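Local coordinates for protein HTH-type transcriptional regulator PrpR (Mycobacterium tuberculosis, PDB 6D2S) that regulates transcription of the enzymes that break down short-chain fatty acids through the glyoxylate and methylcitrate cycles, and is required for assimilating cholesterol-derived propionate, at residues H19-A24 and I124-Y129; A131-L136 and C167-T172; E140-A145 and P176-I181; D151-G156 and V161-V166; I227-A232 and L275-G280. One frame throughout, in Å; residues are numbered along the deposited sequence. Where two conformers were deposited one is given.

Contact 1. Residues H19-A24 and I124-Y129. With NA (sodium ion), chain F.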
# COMPACT_ATOMS: atom_id res chain seq x y z
N HIS A 19 0.17 -3.99 -13.98
CA HIS A 19 -1.07 -3.70 -14.70
C HIS A 19 -2.07 -4.85 -14.60
O HIS A 19 -3.26 -4.62 -14.32
CB HIS A 19 -0.77 -3.40 -16.16
CG HIS A 19 -1.99 -3.02 -16.95
ND1 HIS A 19 -2.72 -1.89 -16.67
CD2 HIS A 19 -2.61 -3.64 -17.98
CE1 HIS A 19 -3.74 -1.81 -17.52
NE2 HIS A 19 -3.70 -2.86 -18.32
N ASP A 20 -1.63 -6.08 -14.85
CA ASP A 20 -2.60 -7.17 -14.91
C ASP A 20 -3.27 -7.41 -13.56
O ASP A 20 -4.45 -7.75 -13.50
CB ASP A 20 -1.94 -8.46 -15.40
CG ASP A 20 -1.50 -8.37 -16.85
OD1 ASP A 20 -2.20 -7.72 -17.65
OD2 ASP A 20 -0.44 -8.94 -17.18
N LEU A 21 -2.51 -7.27 -12.46
CA LEU A 21 -3.10 -7.44 -11.13
C LEU A 21 -3.95 -6.25 -10.74
O LEU A 21 -5.00 -6.41 -10.11
CB LEU A 21 -2.01 -7.62 -10.08
CG LEU A 21 -1.45 -8.99 -9.78
CD1 LEU A 21 -0.48 -8.83 -8.60
CD2 LEU A 21 -2.58 -9.98 -9.48
N ASP A 22 -3.49 -5.04 -11.07
CA ASP A 22 -4.26 -3.84 -10.78
C ASP A 22 -5.61 -3.90 -11.49
O ASP A 22 -6.66 -3.63 -10.89
CB ASP A 22 -3.45 -2.61 -11.19
CG ASP A 22 -3.74 -1.40 -10.32
OD1 ASP A 22 -4.89 -0.92 -10.34
OD2 ASP A 22 -2.82 -0.95 -9.60
N MET A 23 -5.60 -4.26 -12.78
CA MET A 23 -6.85 -4.37 -13.54
C MET A 23 -7.71 -5.52 -13.05
O MET A 23 -8.94 -5.41 -13.03
CB MET A 23 -6.53 -4.55 -15.03
CG MET A 23 -5.85 -3.36 -15.66
SD MET A 23 -7.05 -2.03 -15.94
CE MET A 23 -7.99 -2.69 -17.32
N ALA A 24 -7.10 -6.65 -12.67
CA ALA A 24 -7.90 -7.76 -12.17
C ALA A 24 -8.64 -7.37 -10.89
O ALA A 24 -9.82 -7.70 -10.72
CB ALA A 24 -7.02 -8.99 -11.93
N ILE A 124 4.26 -12.77 -2.16
CA ILE A 124 3.52 -12.12 -1.08
C ILE A 124 3.36 -10.63 -1.38
O ILE A 124 2.28 -10.05 -1.16
CB ILE A 124 4.21 -12.36 0.27
CG1 ILE A 124 4.16 -13.84 0.62
CG2 ILE A 124 3.50 -11.56 1.37
CD1 ILE A 124 2.76 -14.40 0.66
N GLY A 125 4.41 -10.00 -1.88
CA GLY A 125 4.30 -8.59 -2.25
C GLY A 125 3.24 -8.34 -3.32
O GLY A 125 2.54 -7.33 -3.27
N LEU A 126 3.13 -9.24 -4.29
CA LEU A 126 2.11 -9.08 -5.33
C LEU A 126 0.71 -9.34 -4.79
O LEU A 126 -0.24 -8.66 -5.19
CB LEU A 126 2.41 -10.01 -6.51
CG LEU A 126 3.64 -9.56 -7.30
CD1 LEU A 126 4.14 -10.69 -8.19
CD2 LEU A 126 3.29 -8.32 -8.11
N ALA A 127 0.56 -10.30 -3.87
CA ALA A 127 -0.75 -10.47 -3.24
C ALA A 127 -1.12 -9.24 -2.42
O ALA A 127 -2.28 -8.80 -2.44
CB ALA A 127 -0.76 -11.73 -2.37
N ASN A 128 -0.16 -8.68 -1.68
CA ASN A 128 -0.40 -7.42 -0.97
C ASN A 128 -0.73 -6.30 -1.95
O ASN A 128 -1.60 -5.47 -1.67
CB ASN A 128 0.82 -7.02 -0.13
CG ASN A 128 1.02 -7.89 1.08
OD1 ASN A 128 0.08 -8.48 1.60
ND2 ASN A 128 2.25 -7.97 1.53
N TYR A 129 -0.01 -6.24 -3.07
CA TYR A 129 -0.31 -5.24 -4.09
C TYR A 129 -1.76 -5.37 -4.56
O TYR A 129 -2.50 -4.37 -4.67
CB TYR A 129 0.66 -5.38 -5.28
CG TYR A 129 0.40 -4.37 -6.39
CD1 TYR A 129 -0.64 -4.56 -7.29
CD2 TYR A 129 1.19 -3.22 -6.52
CE1 TYR A 129 -0.90 -3.63 -8.30
CE2 TYR A 129 0.93 -2.28 -7.52
CZ TYR A 129 -0.11 -2.50 -8.40
OH TYR A 129 -0.37 -1.59 -9.41
NA NA F . 0.13 -9.26 -19.39
O HOH W 1 2.58 -9.07 -17.70

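Contact 2. Residues A131-L136 and C167-T172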
# COMPACT_ATOMS: atom_id res chain seq x y z
N ALA A 131 -4.26 -6.66 -2.95
CA ALA A 131 -5.18 -6.25 -1.89
C ALA A 131 -5.32 -4.74 -1.84
O ALA A 131 -6.42 -4.21 -1.71
CB ALA A 131 -4.71 -6.79 -0.53
N GLY A 132 -4.20 -4.02 -1.97
CA GLY A 132 -4.28 -2.56 -2.05
C GLY A 132 -5.09 -2.08 -3.24
O GLY A 132 -5.83 -1.10 -3.15
N ALA A 133 -4.94 -2.76 -4.39
CA ALA A 133 -5.64 -2.34 -5.59
C ALA A 133 -7.11 -2.74 -5.57
O ALA A 133 -7.90 -2.18 -6.32
CB ALA A 133 -4.96 -2.91 -6.84
N PHE A 134 -7.48 -3.69 -4.71
CA PHE A 134 -8.89 -4.05 -4.55
C PHE A 134 -9.60 -3.09 -3.60
O PHE A 134 -10.70 -2.60 -3.89
CB PHE A 134 -8.98 -5.49 -4.04
CG PHE A 134 -10.37 -6.07 -4.16
CD1 PHE A 134 -11.36 -5.71 -3.26
CD2 PHE A 134 -10.69 -6.95 -5.18
CE1 PHE A 134 -12.65 -6.22 -3.37
CE2 PHE A 134 -11.98 -7.45 -5.29
CZ PHE A 134 -12.95 -7.09 -4.38
N LEU A 135 -8.99 -2.82 -2.44
CA LEU A 135 -9.54 -1.86 -1.49
C LEU A 135 -9.61 -0.46 -2.07
O LEU A 135 -10.49 0.33 -1.71
CB LEU A 135 -8.70 -1.82 -0.21
CG LEU A 135 -9.09 -2.86 0.85
CD1 LEU A 135 -9.03 -4.27 0.28
CD2 LEU A 135 -8.17 -2.70 2.05
N LEU A 136 -8.65 -0.11 -2.93
CA LEU A 136 -8.54 1.23 -3.50
C LEU A 136 -8.53 1.08 -5.01
O LEU A 136 -7.48 1.19 -5.66
CB LEU A 136 -7.28 1.93 -2.98
CG LEU A 136 -7.18 1.93 -1.45
CD1 LEU A 136 -5.76 2.34 -1.00
CD2 LEU A 136 -8.26 2.85 -0.86
N CYS A 167 -0.71 5.95 1.38
CA CYS A 167 0.56 6.39 0.81
C CYS A 167 1.10 5.37 -0.18
O CYS A 167 1.57 5.72 -1.27
CB CYS A 167 1.60 6.63 1.90
SG CYS A 167 1.33 8.07 2.89
N HIS A 168 1.07 4.10 0.19
CA HIS A 168 1.57 3.10 -0.73
C HIS A 168 0.77 3.11 -2.02
O HIS A 168 1.34 3.07 -3.12
CB HIS A 168 1.57 1.71 -0.11
CG HIS A 168 2.26 0.69 -0.96
ND1 HIS A 168 1.62 0.04 -2.00
CD2 HIS A 168 3.54 0.26 -0.98
CE1 HIS A 168 2.48 -0.76 -2.60
NE2 HIS A 168 3.65 -0.65 -2.00
N ARG A 169 -0.56 3.18 -1.92
CA ARG A 169 -1.36 3.20 -3.14
C ARG A 169 -1.05 4.43 -4.00
O ARG A 169 -0.99 4.34 -5.23
CB ARG A 169 -2.85 3.14 -2.82
CG ARG A 169 -3.72 2.99 -4.05
CD ARG A 169 -3.56 1.58 -4.67
NE ARG A 169 -4.59 1.29 -5.68
CZ ARG A 169 -4.35 0.87 -6.93
NH1 ARG A 169 -3.10 0.71 -7.36
NH2 ARG A 169 -5.36 0.60 -7.75
N LEU A 170 -0.89 5.60 -3.37
CA LEU A 170 -0.55 6.79 -4.16
C LEU A 170 0.74 6.57 -4.94
O LEU A 170 0.88 7.03 -6.08
CB LEU A 170 -0.44 8.02 -3.25
CG LEU A 170 -1.74 8.56 -2.64
CD1 LEU A 170 -1.44 9.61 -1.56
CD2 LEU A 170 -2.61 9.18 -3.74
N SER A 171 1.68 5.83 -4.36
CA SER A 171 2.95 5.57 -5.02
C SER A 171 2.86 4.53 -6.13
O SER A 171 3.86 4.30 -6.82
CB SER A 171 4.00 5.12 -3.99
OG SER A 171 3.86 3.74 -3.67
N THR A 172 1.70 3.91 -6.34
CA THR A 172 1.51 2.95 -7.42
C THR A 172 0.75 3.52 -8.62
O THR A 172 0.46 2.77 -9.55
CB THR A 172 0.75 1.70 -6.94
OG1 THR A 172 -0.60 2.04 -6.59
CG2 THR A 172 1.46 1.06 -5.73

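Contact 3. Residues E140-A145 and P176-I181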
# COMPACT_ATOMS: atom_id res chain seq x y z
N GLU A 140 -11.43 4.96 -9.28
CA GLU A 140 -12.12 5.61 -8.18
C GLU A 140 -11.13 6.28 -7.24
O GLU A 140 -11.35 7.41 -6.79
CB GLU A 140 -12.98 4.59 -7.43
CG GLU A 140 -13.70 5.17 -6.22
CD GLU A 140 -14.60 4.16 -5.52
OE1 GLU A 140 -15.00 3.16 -6.15
OE2 GLU A 140 -14.90 4.37 -4.33
N PHE A 141 -10.04 5.59 -6.90
CA PHE A 141 -9.06 6.14 -5.98
C PHE A 141 -8.34 7.33 -6.61
O PHE A 141 -8.13 8.36 -5.95
CB PHE A 141 -8.06 5.05 -5.59
CG PHE A 141 -7.01 5.52 -4.62
CD1 PHE A 141 -7.34 5.75 -3.29
CD2 PHE A 141 -5.69 5.71 -5.03
CE1 PHE A 141 -6.37 6.19 -2.38
CE2 PHE A 141 -4.72 6.14 -4.13
CZ PHE A 141 -5.06 6.39 -2.81
N HIS A 142 -7.96 7.21 -7.88
CA HIS A 142 -7.31 8.31 -8.59
C HIS A 142 -8.21 9.53 -8.61
O HIS A 142 -7.77 10.65 -8.31
CB HIS A 142 -6.93 7.87 -10.01
CG HIS A 142 -6.21 8.92 -10.80
ND1 HIS A 142 -6.87 9.84 -11.58
CD2 HIS A 142 -4.89 9.18 -10.94
CE1 HIS A 142 -5.98 10.63 -12.17
NE2 HIS A 142 -4.77 10.24 -11.80
N ARG A 143 -9.48 9.33 -8.97
CA ARG A 143 -10.43 10.44 -8.98
C ARG A 143 -10.55 11.07 -7.59
O ARG A 143 -10.59 12.29 -7.46
CB ARG A 143 -11.80 9.96 -9.47
CG ARG A 143 -12.88 11.03 -9.54
CD ARG A 143 -14.16 10.49 -10.19
NE ARG A 143 -14.80 9.43 -9.41
CZ ARG A 143 -14.76 8.14 -9.72
NH1 ARG A 143 -14.10 7.72 -10.79
NH2 ARG A 143 -15.38 7.25 -8.94
N ALA A 144 -10.59 10.24 -6.54
CA ALA A 144 -10.71 10.76 -5.19
C ALA A 144 -9.46 11.53 -4.78
O ALA A 144 -9.54 12.57 -4.12
CB ALA A 144 -10.97 9.62 -4.20
N ALA A 145 -8.28 11.02 -5.16
CA ALA A 145 -7.05 11.74 -4.84
C ALA A 145 -7.04 13.11 -5.50
O ALA A 145 -6.66 14.11 -4.87
CB ALA A 145 -5.84 10.91 -5.27
N PRO A 176 -0.55 3.55 -17.38
CA PRO A 176 -0.35 4.38 -18.57
C PRO A 176 -1.62 5.12 -18.93
O PRO A 176 -2.72 4.56 -18.91
CB PRO A 176 0.06 3.36 -19.64
CG PRO A 176 0.69 2.23 -18.85
CD PRO A 176 -0.14 2.15 -17.59
N ARG A 177 -1.47 6.40 -19.21
CA ARG A 177 -2.53 7.32 -19.61
C ARG A 177 -3.47 7.68 -18.47
O ARG A 177 -4.43 8.42 -18.68
CB ARG A 177 -3.35 6.76 -20.80
CG ARG A 177 -2.49 6.57 -22.05
CD ARG A 177 -3.29 6.05 -23.25
NE ARG A 177 -2.41 5.89 -24.41
CZ ARG A 177 -1.70 4.80 -24.65
NH1 ARG A 177 -1.77 3.77 -23.82
NH2 ARG A 177 -0.92 4.73 -25.72
N GLN A 178 -3.22 7.19 -17.25
CA GLN A 178 -4.00 7.67 -16.10
C GLN A 178 -3.11 7.76 -14.87
O GLN A 178 -3.42 7.23 -13.80
CB GLN A 178 -5.24 6.82 -15.82
CG GLN A 178 -6.13 7.54 -14.80
CD GLN A 178 -7.52 6.96 -14.63
OE1 GLN A 178 -7.96 6.09 -15.39
NE2 GLN A 178 -8.24 7.47 -13.63
N ARG A 179 -1.99 8.47 -14.99
CA ARG A 179 -1.04 8.55 -13.89
C ARG A 179 -1.50 9.56 -12.84
O ARG A 179 -2.14 10.58 -13.15
CB ARG A 179 0.34 8.95 -14.42
CG ARG A 179 0.93 7.91 -15.36
CD ARG A 179 2.31 8.29 -15.87
NE ARG A 179 3.32 8.12 -14.84
CZ ARG A 179 3.99 9.11 -14.26
NH1 ARG A 179 3.76 10.37 -14.62
NH2 ARG A 179 4.90 8.84 -13.34
N GLY A 180 -1.18 9.26 -11.58
CA GLY A 180 -1.23 10.24 -10.51
C GLY A 180 0.10 10.98 -10.40
O GLY A 180 1.02 10.79 -11.20
N ILE A 181 0.18 11.85 -9.40
CA ILE A 181 1.48 12.50 -9.13
C ILE A 181 2.54 11.43 -8.92
O ILE A 181 2.30 10.46 -8.16
CB ILE A 181 1.38 13.40 -7.90
CG1 ILE A 181 0.44 14.57 -8.16
CG2 ILE A 181 2.79 13.85 -7.47
CD1 ILE A 181 0.09 15.39 -6.90

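Contact 4. Residues D151-G156 and V161-V166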
# COMPACT_ATOMS: atom_id res chain seq x y z
N ASP A 151 -5.02 14.67 -0.08
CA ASP A 151 -5.06 14.66 1.38
C ASP A 151 -5.09 13.21 1.87
O ASP A 151 -6.13 12.54 1.77
CB ASP A 151 -6.27 15.43 1.89
CG ASP A 151 -6.22 15.65 3.39
OD1 ASP A 151 -6.43 16.81 3.82
OD2 ASP A 151 -5.94 14.67 4.12
N ILE A 152 -3.97 12.73 2.41
CA ILE A 152 -3.83 11.32 2.78
C ILE A 152 -4.83 10.94 3.86
O ILE A 152 -5.41 9.85 3.83
CB ILE A 152 -2.38 11.04 3.22
CG1 ILE A 152 -1.40 11.34 2.06
CG2 ILE A 152 -2.25 9.58 3.69
CD1 ILE A 152 0.01 11.67 2.53
N ASP A 153 -5.04 11.83 4.83
CA ASP A 153 -5.97 11.52 5.92
C ASP A 153 -7.42 11.45 5.43
O ASP A 153 -8.17 10.55 5.83
CB ASP A 153 -5.82 12.57 7.02
CG ASP A 153 -4.49 12.46 7.74
OD1 ASP A 153 -4.23 11.40 8.34
OD2 ASP A 153 -3.69 13.42 7.68
N LEU A 154 -7.84 12.41 4.60
CA LEU A 154 -9.21 12.35 4.09
C LEU A 154 -9.41 11.15 3.17
O LEU A 154 -10.49 10.55 3.16
CB LEU A 154 -9.57 13.64 3.36
CG LEU A 154 -9.73 14.88 4.23
CD1 LEU A 154 -10.26 16.05 3.39
CD2 LEU A 154 -10.65 14.60 5.41
N LEU A 155 -8.40 10.80 2.36
CA LEU A 155 -8.49 9.58 1.56
C LEU A 155 -8.63 8.35 2.46
O LEU A 155 -9.43 7.45 2.18
CB LEU A 155 -7.25 9.43 0.68
CG LEU A 155 -7.18 10.37 -0.53
CD1 LEU A 155 -5.76 10.41 -1.10
CD2 LEU A 155 -8.17 9.88 -1.58
N GLY A 156 -7.86 8.30 3.55
CA GLY A 156 -7.98 7.18 4.46
C GLY A 156 -9.37 7.08 5.07
O GLY A 156 -9.96 6.00 5.13
N VAL A 161 -9.17 3.15 5.33
CA VAL A 161 -7.88 2.48 5.40
C VAL A 161 -6.88 3.38 6.11
O VAL A 161 -7.12 4.58 6.31
CB VAL A 161 -7.36 2.07 4.01
CG1 VAL A 161 -8.34 1.10 3.34
CG2 VAL A 161 -7.15 3.30 3.13
N GLY A 162 -5.75 2.79 6.50
CA GLY A 162 -4.75 3.52 7.25
C GLY A 162 -3.84 4.38 6.40
O GLY A 162 -3.79 4.29 5.17
N PHE A 163 -3.09 5.25 7.09
CA PHE A 163 -2.24 6.25 6.45
C PHE A 163 -1.23 5.61 5.50
O PHE A 163 -1.08 6.06 4.36
CB PHE A 163 -1.54 7.06 7.54
CG PHE A 163 -0.87 8.31 7.04
CD1 PHE A 163 0.45 8.27 6.63
CD2 PHE A 163 -1.55 9.52 7.01
CE1 PHE A 163 1.08 9.42 6.18
CE2 PHE A 163 -0.92 10.67 6.56
CZ PHE A 163 0.39 10.62 6.15
N GLU A 164 -0.51 4.57 5.95
CA GLU A 164 0.50 4.00 5.06
C GLU A 164 -0.14 3.25 3.90
O GLU A 164 0.47 3.14 2.83
CB GLU A 164 1.47 3.09 5.82
CG GLU A 164 0.87 1.79 6.34
CD GLU A 164 0.30 1.91 7.74
OE1 GLU A 164 -0.21 3.00 8.10
OE2 GLU A 164 0.39 0.91 8.49
N THR A 165 -1.36 2.73 4.08
CA THR A 165 -2.05 2.07 2.98
C THR A 165 -2.38 3.07 1.87
O THR A 165 -2.20 2.77 0.69
CB THR A 165 -3.32 1.38 3.50
OG1 THR A 165 -2.96 0.48 4.55
CG2 THR A 165 -4.02 0.59 2.39
N VAL A 166 -2.85 4.26 2.24
CA VAL A 166 -3.07 5.33 1.26
C VAL A 166 -1.76 5.71 0.58
O VAL A 166 -1.69 5.83 -0.64
CB VAL A 166 -3.72 6.56 1.92
CG1 VAL A 166 -3.85 7.70 0.89
CG2 VAL A 166 -5.10 6.21 2.52

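Contact 5. Residues I227-A232 and L275-G280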
# COMPACT_ATOMS: atom_id res chain seq x y z
N ILE A 227 1.14 15.61 10.79
CA ILE A 227 1.78 15.67 9.48
C ILE A 227 2.92 16.69 9.52
O ILE A 227 2.77 17.80 10.05
CB ILE A 227 0.75 16.01 8.40
CG1 ILE A 227 0.05 14.72 7.96
CG2 ILE A 227 1.41 16.73 7.23
CD1 ILE A 227 -0.91 14.90 6.83
N VAL A 228 4.07 16.29 8.99
CA VAL A 228 5.24 17.14 8.90
C VAL A 228 5.53 17.34 7.42
O VAL A 228 5.56 16.37 6.66
CB VAL A 228 6.45 16.54 9.63
CG1 VAL A 228 7.70 17.39 9.42
CG2 VAL A 228 6.15 16.41 11.12
N ARG A 229 5.69 18.60 7.00
CA ARG A 229 5.88 18.94 5.60
C ARG A 229 7.18 19.71 5.43
O ARG A 229 7.49 20.59 6.24
CB ARG A 229 4.73 19.79 5.06
CG ARG A 229 3.36 19.16 5.13
CD ARG A 229 2.29 20.21 4.86
NE ARG A 229 1.97 20.97 6.06
CZ ARG A 229 1.32 22.13 6.06
NH1 ARG A 229 0.96 22.70 4.91
NH2 ARG A 229 1.06 22.75 7.21
N GLN A 230 7.92 19.41 4.37
CA GLN A 230 9.11 20.21 4.12
C GLN A 230 9.53 20.07 2.67
O GLN A 230 9.07 19.19 1.94
CB GLN A 230 10.26 19.82 5.05
CG GLN A 230 10.59 18.35 5.06
CD GLN A 230 11.47 18.01 6.24
OE1 GLN A 230 11.06 17.29 7.16
NE2 GLN A 230 12.68 18.54 6.23
N VAL A 231 10.41 20.97 2.27
CA VAL A 231 10.97 20.98 0.92
C VAL A 231 12.46 20.70 1.04
O VAL A 231 13.17 21.37 1.79
CB VAL A 231 10.70 22.32 0.20
CG1 VAL A 231 11.29 22.29 -1.20
CG2 VAL A 231 9.20 22.58 0.14
N ALA A 232 12.92 19.69 0.31
CA ALA A 232 14.30 19.24 0.36
C ALA A 232 14.77 18.92 -1.05
O ALA A 232 14.01 18.41 -1.88
CB ALA A 232 14.46 18.01 1.25
N LEU A 275 -1.15 19.32 -4.39
CA LEU A 275 -1.24 18.82 -3.02
C LEU A 275 -1.91 19.86 -2.13
O LEU A 275 -1.52 21.03 -2.14
CB LEU A 275 0.13 18.53 -2.43
CG LEU A 275 1.06 17.57 -3.16
CD1 LEU A 275 2.39 17.52 -2.42
CD2 LEU A 275 0.43 16.20 -3.22
N VAL A 276 -2.88 19.43 -1.32
CA VAL A 276 -3.42 20.36 -0.34
C VAL A 276 -2.32 20.87 0.57
O VAL A 276 -2.38 21.99 1.09
CB VAL A 276 -4.58 19.72 0.44
CG1 VAL A 276 -4.10 18.53 1.24
CG2 VAL A 276 -5.26 20.77 1.34
N TYR A 277 -1.26 20.07 0.75
CA TYR A 277 -0.18 20.38 1.69
C TYR A 277 0.65 21.59 1.30
O TYR A 277 1.38 22.12 2.15
CB TYR A 277 0.72 19.16 1.83
CG TYR A 277 -0.03 17.94 2.30
CD1 TYR A 277 -0.59 17.90 3.58
CD2 TYR A 277 -0.20 16.84 1.47
CE1 TYR A 277 -1.30 16.79 4.01
CE2 TYR A 277 -0.89 15.72 1.89
CZ TYR A 277 -1.44 15.71 3.16
OH TYR A 277 -2.12 14.60 3.58
N SER A 278 0.57 22.05 0.05
CA SER A 278 1.53 23.04 -0.45
C SER A 278 1.17 24.49 -0.10
O SER A 278 1.73 25.41 -0.71
CB SER A 278 1.69 22.91 -1.96
OG SER A 278 0.49 23.25 -2.62
N THR A 279 0.28 24.76 0.83
CA THR A 279 0.10 26.13 1.32
C THR A 279 0.69 26.24 2.72
O THR A 279 0.43 25.38 3.57
CB THR A 279 -1.37 26.53 1.34
OG1 THR A 279 -1.95 26.27 0.05
CG2 THR A 279 -1.50 28.00 1.66
N GLY A 280 1.48 27.28 2.97
CA GLY A 280 2.05 27.43 4.28
C GLY A 280 3.27 28.33 4.29
O GLY A 280 3.71 28.85 3.27
O HOH W 2 -0.71 25.43 6.25

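Contact 1. Residues H19-A24 and I124-Y129
Asp22 and Tyr129 meet where helix 19-31 packs on helix 116-135, a helix-helix contact that sets an early helix of the chain against part of the IrrE N-terminal-like region. The two short segments run at 37° to each other with their axes 10.3 Å apart, so side chains rather than backbones bridge the gap. The polar part is buried. Tyr129 OH lies 2.5 Å from Asp22 OD2, a short contact that counts only as a weak hydrogen bond, donated by the tyrosine, and the carboxylate and ring planes stand 71° apart. CG of Tyr129 is anti to the backbone N (chi1 -180°), which sends the ring across the gap to the carboxylate. Neither group depends on the other alone: Asp22 forms salt bridges with Arg169 through OD2 and with Arg175 through OD1, while Tyr129 OH accepts from the backbone Ile18 N, its stronger partner. The two arginines would be expected to keep Asp22 ionised.

The apolar part is a leucine pair. Leu21 crosses Leu126 at about a right angle, and a single methyl, CD1, does the touching, while Leu103, Ile107 and Phe130 pack on other parts of Leu21. Outside the interface, Asp20 OD2 binds a sodium ion at 2.3 Å. Back between the helices, Leu21 CD1 sits 3.8 Å from Leu126 CB and 3.4 Å from the carbonyl oxygen Leu126 O.

Contact 2. Residues A131-L136 and C167-T172
Arg169 reaches from helix 163-170 to the end of helix 116-135 and turns the edge of its guanidinium to the carbonyl of Leu136, the first residue to leave the helical path. The approach is side-on: NE and NH2 both grip Leu136 O, at 2.9 Å from NE and 3.0 Å from NH2. Both nitrogens lie in the carbonyl plane, and the oxygen lies within a few degrees of the guanidinium plane. One face of the guanidinium rests on Ala133, whose CB is 3.6 Å from Arg169 NH2. The aliphatic part of the arginine and the side chain of Leu136 slide past each other in opposite directions, with Leu136 CD1 3.5 Å from Arg169 CB. A bend at chi2 (70°) turns the arginine chain so that its far end runs in beside the carbonyl.

The third nitrogen, the same NH1 that meets Asp22, faces back to its own segment, where Arg169 NH1 donates to Thr172 OG1 at 2.9 Å; that hydroxyl in turn donates to Arg169 O. Phe141 of helix 138-147 packs on the arginine chain. Helices 19-31, 116-135, 138-147 and 163-170 thus converge on one side chain. The carboxylate would offset the buried positive charge, two N-H groups take up a carbonyl left behind by the ending helix, and the bonds from NE, NH2 and NH1 together fix the rotation of the guanidinium.

Contact 3. Residues E140-A145 and P176-I181
The imidazole of His142 has the CG methylene of Gln178 over one face, and Arg179 O and Gly180 N at its edge. The methylene sits almost centrally, 4.0 Å from Gln178 CG to the ring centroid and only 9° off the ring normal, which makes a CH-pi contact. Beyond CG the glutamine chain runs on extended, and its amide plane stands 89° from the ring, with Gln178 NE2 3.4 Å from His142 ND1. At the edge, His142 NE2 donates to Arg179 O at 3.0 Å. The bond is fairly straight at the hydrogen (151°), but the nitrogen comes in from above the carbonyl plane.

His142 belongs to helix 138-147 of the IrrE N-terminal-like domain. Its partners lie after helix 163-170, and the ring ties helix 138-147 to the loop that precedes strand 183-189, the first strand of the C-terminal antiparallel sheet. The side chain leaves its helix in a trans first torsion, which carries the imidazole to this loop. Tyr138 OH bonds to Gln178 O and Tyr150 OH to Ile181 N, adding two further attachments along the same loop. Gly180 N lies at the ring edge, 3.7 Å from His142 NE2.

Contact 4. Residues D151-G156 and V161-V166
Helices 152-159 and 163-170 are two consecutive helices joined by a short turn within the IrrE N-terminal-like domain, and Ile152 and Phe163, near the starts of the two helices, face each other across the junction. The methyl Ile152 CG2 sits over one face of the Phe163 ring, 3.5 Å from its centroid and displaced toward the rim, in a CH-pi contact. Asp153 OD1 comes to the edge of the same ring, 3.5 Å from Phe163 CD2, yet its main polar partner is elsewhere: it forms a salt bridge with Lys245 of strand 239-247.

Deeper between the helices, Val166 wedges in with its two methyls dividing the work. CG1 meets Ile152 CG2 at 3.7 Å, and also packs on Leu155 CB. CG2 points instead at the backbone of Gly156, 3.6 Å from its CA. Gly156 has no side chain, which leaves room for Val161 O at the turn.

Both helix starts are marked by N-cap residues, Asp151 and Gly162. Asp151 OD2 accepts from Leu154 N at 3.0 Å in a nearly straight capping bond (170°). At the turn the two segments are also joined through their backbones: Val161 N donates to Gly156 O at 3.0 Å, with an N-H...O angle of 146°.

Contact 5. Residues I227-A232 and L275-G280
Arg229 NH1 bonds to two backbone carbonyls of the 275-280 loop, pinning that loop beside strand 228-233, an outermost strand of the antiparallel five-stranded sheet in the C-terminal, GAF-clan region of PrpR. The stronger bond runs to Tyr277 O, 2.9 Å from NH1, with an N-H...O angle of 156° and the oxygen close to the guanidinium plane. The second, from NH1 to Thr279 O at 3.0 Å, is weak and more bent. A water adds to this grip: it donates to Thr279 O and accepts, weakly, from Arg229 NH2. One nitrogen thus gathers two carbonyls of a loop without regular structure, at a partly exposed site.

Further in, the arginine chain packs on the tyrosine. Arg229 crosses Tyr277 at about a right angle, its CD 3.6 Å from Tyr277 CB. A bend at chi3 (-83°) turns the guanidinium out of line with the chain and toward the carbonyls.

The ring of Tyr277 is the buried element. Phe241 and Val243 of strand 239-247 pack against it, and its hydroxyl makes a probable hydrogen bond to Ile152 N at the start of helix 152-159, so the loop connects the sheet to the helical domain. Ile227, just before the strand, packs at the hydroxyl end of the ring. Its CD1 methyl lies 3.4 Å from Tyr277 CE1 and 3.5 Å from Tyr277 OH.

In the fold
Contacts 1 to 4 form a connected series through the helical part of the fragment, and contact 5 lies on the C-terminal sheet, its centre about 30 Å from that of contact 1. Contacts 1 and 2 share helix 116-135, their centres about 10 Å apart; contacts 2 and 4 share helix 163-170 at a similar spacing. Along the chain, contact 4 is nested inside the loops closed by contacts 2 and 3, whose segments alternate. Phe141 of contact 3 packs on residues of contacts 2 and 4. The 275-280 loop and Ile227 touch contact 4, and Leu275 touches Ile181 of contact 3, so the two family regions of this PrpR fragment are in direct contact.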